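Local atomic coordinates of TSE2 (Pseudomonas aeruginosa, PDB entry 5AKO), a protein that acts as a toxin delivered by the H1 type VI secretion system into the cytoplasm of recipient cells, where it is likely an NAD-dependent cytotoxin. Residues C[163-166]-C[167-171]. Residues are numbered along the deposited sequence; the frame is centred on the assembly and turned at random.
Sequences NFVR and NAIRR
Asn-163 O accepts a hydrogen bond from Asn-167 N at 2.9 Å, the first of four successive i to i+4 bonds that mark this part of helix 154-176 as alpha-helix. With CG beside the backbone N (chi1 -65°), the Asn-167 carboxamide lays its face over the same oxygen, CG 3.1 Å from Asn-163 O. OD1 is also near, but two acceptors cannot bond; ND2 donates instead to Asp-123 O. Phe-164 O accepts a bent hydrogen bond from Ala-168 N at 3.1 Å, a donor shared weakly, i to i+3, with Val-165 O. Val-165 O accepts its main bond from Ile-169 N, also at 3.1 Å; the two side chains lie side by side, pointing the same way, CG1 of Val-165 3.8 Å from CD1 of Ile-169. Arg-170 N donates to Arg-166 O at 3.1 Å, N-H...O 164°. Arg-166 CB sits over one face of the Arg-170 guanidinium, 3.7 Å from NH1, and Asn-167 OD1 lies in plane at its edge. The arginine side chains cross, guanidinium planes 16° apart, with Arg-166 NE 5.2 Å from Arg-170 NH2. In this chain's one long helix, Val-165 and Ala-168 pack on Phe-116 of strand 114-118 and Phe-164 on Ile-118; in the following loop Phe-164 touches Thr-122 and Pro-125, and Arg-171 NE bonds Asp-120 O.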
loop_
_atom_site.group_PDB
_atom_site.type_symbol
_atom_site.label_atom_id
_atom_site.label_comp_id
_atom_site.label_asym_id
_atom_site.label_seq_id
_atom_site.Cartn_x
_atom_site.Cartn_y
_atom_site.Cartn_z
ATOM N N ASN C 163 -30.640 16.044 -4.523
ATOM C CA ASN C 163 -30.817 17.192 -5.388
ATOM C C ASN C 163 -29.959 17.159 -6.622
ATOM O O ASN C 163 -30.364 17.670 -7.649
ATOM C CB ASN C 163 -30.566 18.494 -4.642
ATOM C CG ASN C 163 -31.630 18.772 -3.602
ATOM O OD1 ASN C 163 -32.691 18.151 -3.607
ATOM N ND2 ASN C 163 -31.342 19.661 -2.701
ATOM N N PHE C 164 -28.783 16.545 -6.542
ATOM C CA PHE C 164 -27.935 16.416 -7.709
ATOM C C PHE C 164 -28.579 15.501 -8.755
ATOM O O PHE C 164 -28.481 15.747 -9.958
ATOM C CB PHE C 164 -26.555 15.864 -7.326
ATOM C CG PHE C 164 -25.432 16.229 -8.301
ATOM C CD1 PHE C 164 -25.675 16.852 -9.492
ATOM C CD2 PHE C 164 -24.138 15.979 -7.975
ATOM C CE1 PHE C 164 -24.646 17.161 -10.347
ATOM C CE2 PHE C 164 -23.100 16.335 -8.813
ATOM C CZ PHE C 164 -23.364 16.906 -10.019
ATOM N N VAL C 165 -29.191 14.419 -8.314
ATOM C CA VAL C 165 -29.939 13.542 -9.222
ATOM C C VAL C 165 -31.048 14.323 -9.920
ATOM O O VAL C 165 -31.200 14.250 -11.138
ATOM C CB VAL C 165 -30.586 12.375 -8.465
ATOM C CG1 VAL C 165 -31.546 11.617 -9.362
ATOM C CG2 VAL C 165 -29.525 11.435 -7.903
ATOM N N ARG C 166 -31.798 15.095 -9.147
ATOM C CA ARG C 166 -32.928 15.854 -9.676
ATOM C C ARG C 166 -32.446 16.904 -10.663
ATOM O O ARG C 166 -33.070 17.092 -11.690
ATOM C CB ARG C 166 -33.676 16.569 -8.541
ATOM C CG ARG C 166 -34.349 15.663 -7.520
ATOM C CD ARG C 166 -35.085 16.543 -6.515
ATOM N NE ARG C 166 -35.457 15.832 -5.311
ATOM C CZ ARG C 166 -36.613 15.206 -5.104
ATOM N NH1 ARG C 166 -37.556 15.152 -6.036
ATOM N NH2 ARG C 166 -36.832 14.587 -3.945
ATOM N N ASN C 167 -31.337 17.585 -10.358
ATOM C CA ASN C 167 -30.781 18.589 -11.284
ATOM C C ASN C 167 -30.415 17.942 -12.596
ATOM O O ASN C 167 -30.601 18.544 -13.684
ATOM C CB ASN C 167 -29.547 19.283 -10.702
ATOM C CG ASN C 167 -29.859 20.105 -9.473
ATOM O OD1 ASN C 167 -31.009 20.227 -9.068
ATOM N ND2 ASN C 167 -28.815 20.625 -8.836
ATOM N N ALA C 168 -29.919 16.710 -12.507
ATOM C CA ALA C 168 -29.436 16.009 -13.706
ATOM C C ALA C 168 -30.580 15.642 -14.641
ATOM O O ALA C 168 -30.456 15.711 -15.856
ATOM C CB ALA C 168 -28.649 14.762 -13.311
ATOM N N ILE C 169 -31.694 15.247 -14.043
ATOM C CA ILE C 169 -32.911 14.922 -14.789
ATOM C C ILE C 169 -33.519 16.184 -15.471
ATOM O O ILE C 169 -33.693 16.213 -16.689
ATOM C CB ILE C 169 -33.913 14.252 -13.855
ATOM C CG1 ILE C 169 -33.326 12.914 -13.372
ATOM C CG2 ILE C 169 -35.252 14.032 -14.570
ATOM C CD1 ILE C 169 -34.023 12.340 -12.150
ATOM N N ARG C 170 -33.764 17.239 -14.702
ATOM C CA ARG C 170 -34.095 18.557 -15.295
ATOM C C ARG C 170 -33.187 18.889 -16.478
ATOM O O ARG C 170 -33.660 19.195 -17.568
ATOM C CB ARG C 170 -33.996 19.685 -14.265
ATOM C CG ARG C 170 -35.142 19.698 -13.273
ATOM C CD ARG C 170 -34.871 20.567 -12.047
ATOM N NE ARG C 170 -35.752 20.157 -10.944
ATOM C CZ ARG C 170 -35.384 20.008 -9.667
ATOM N NH1 ARG C 170 -34.121 20.219 -9.275
ATOM N NH2 ARG C 170 -36.286 19.626 -8.774
ATOM N N ARG C 171 -31.884 18.786 -16.271
ATOM C CA ARG C 171 -30.909 19.121 -17.311
ATOM C C ARG C 171 -30.973 18.179 -18.496
ATOM O O ARG C 171 -30.714 18.608 -19.616
ATOM C CB ARG C 171 -29.511 19.141 -16.728
ATOM C CG ARG C 171 -28.424 19.430 -17.708
ATOM C CD ARG C 171 -28.404 20.875 -18.149
ATOM N NE ARG C 171 -27.519 20.930 -19.280
ATOM C CZ ARG C 171 -27.651 21.746 -20.327
ATOM N NH1 ARG C 171 -28.602 22.693 -20.383
ATOM N NH2 ARG C 171 -26.806 21.612 -21.332
#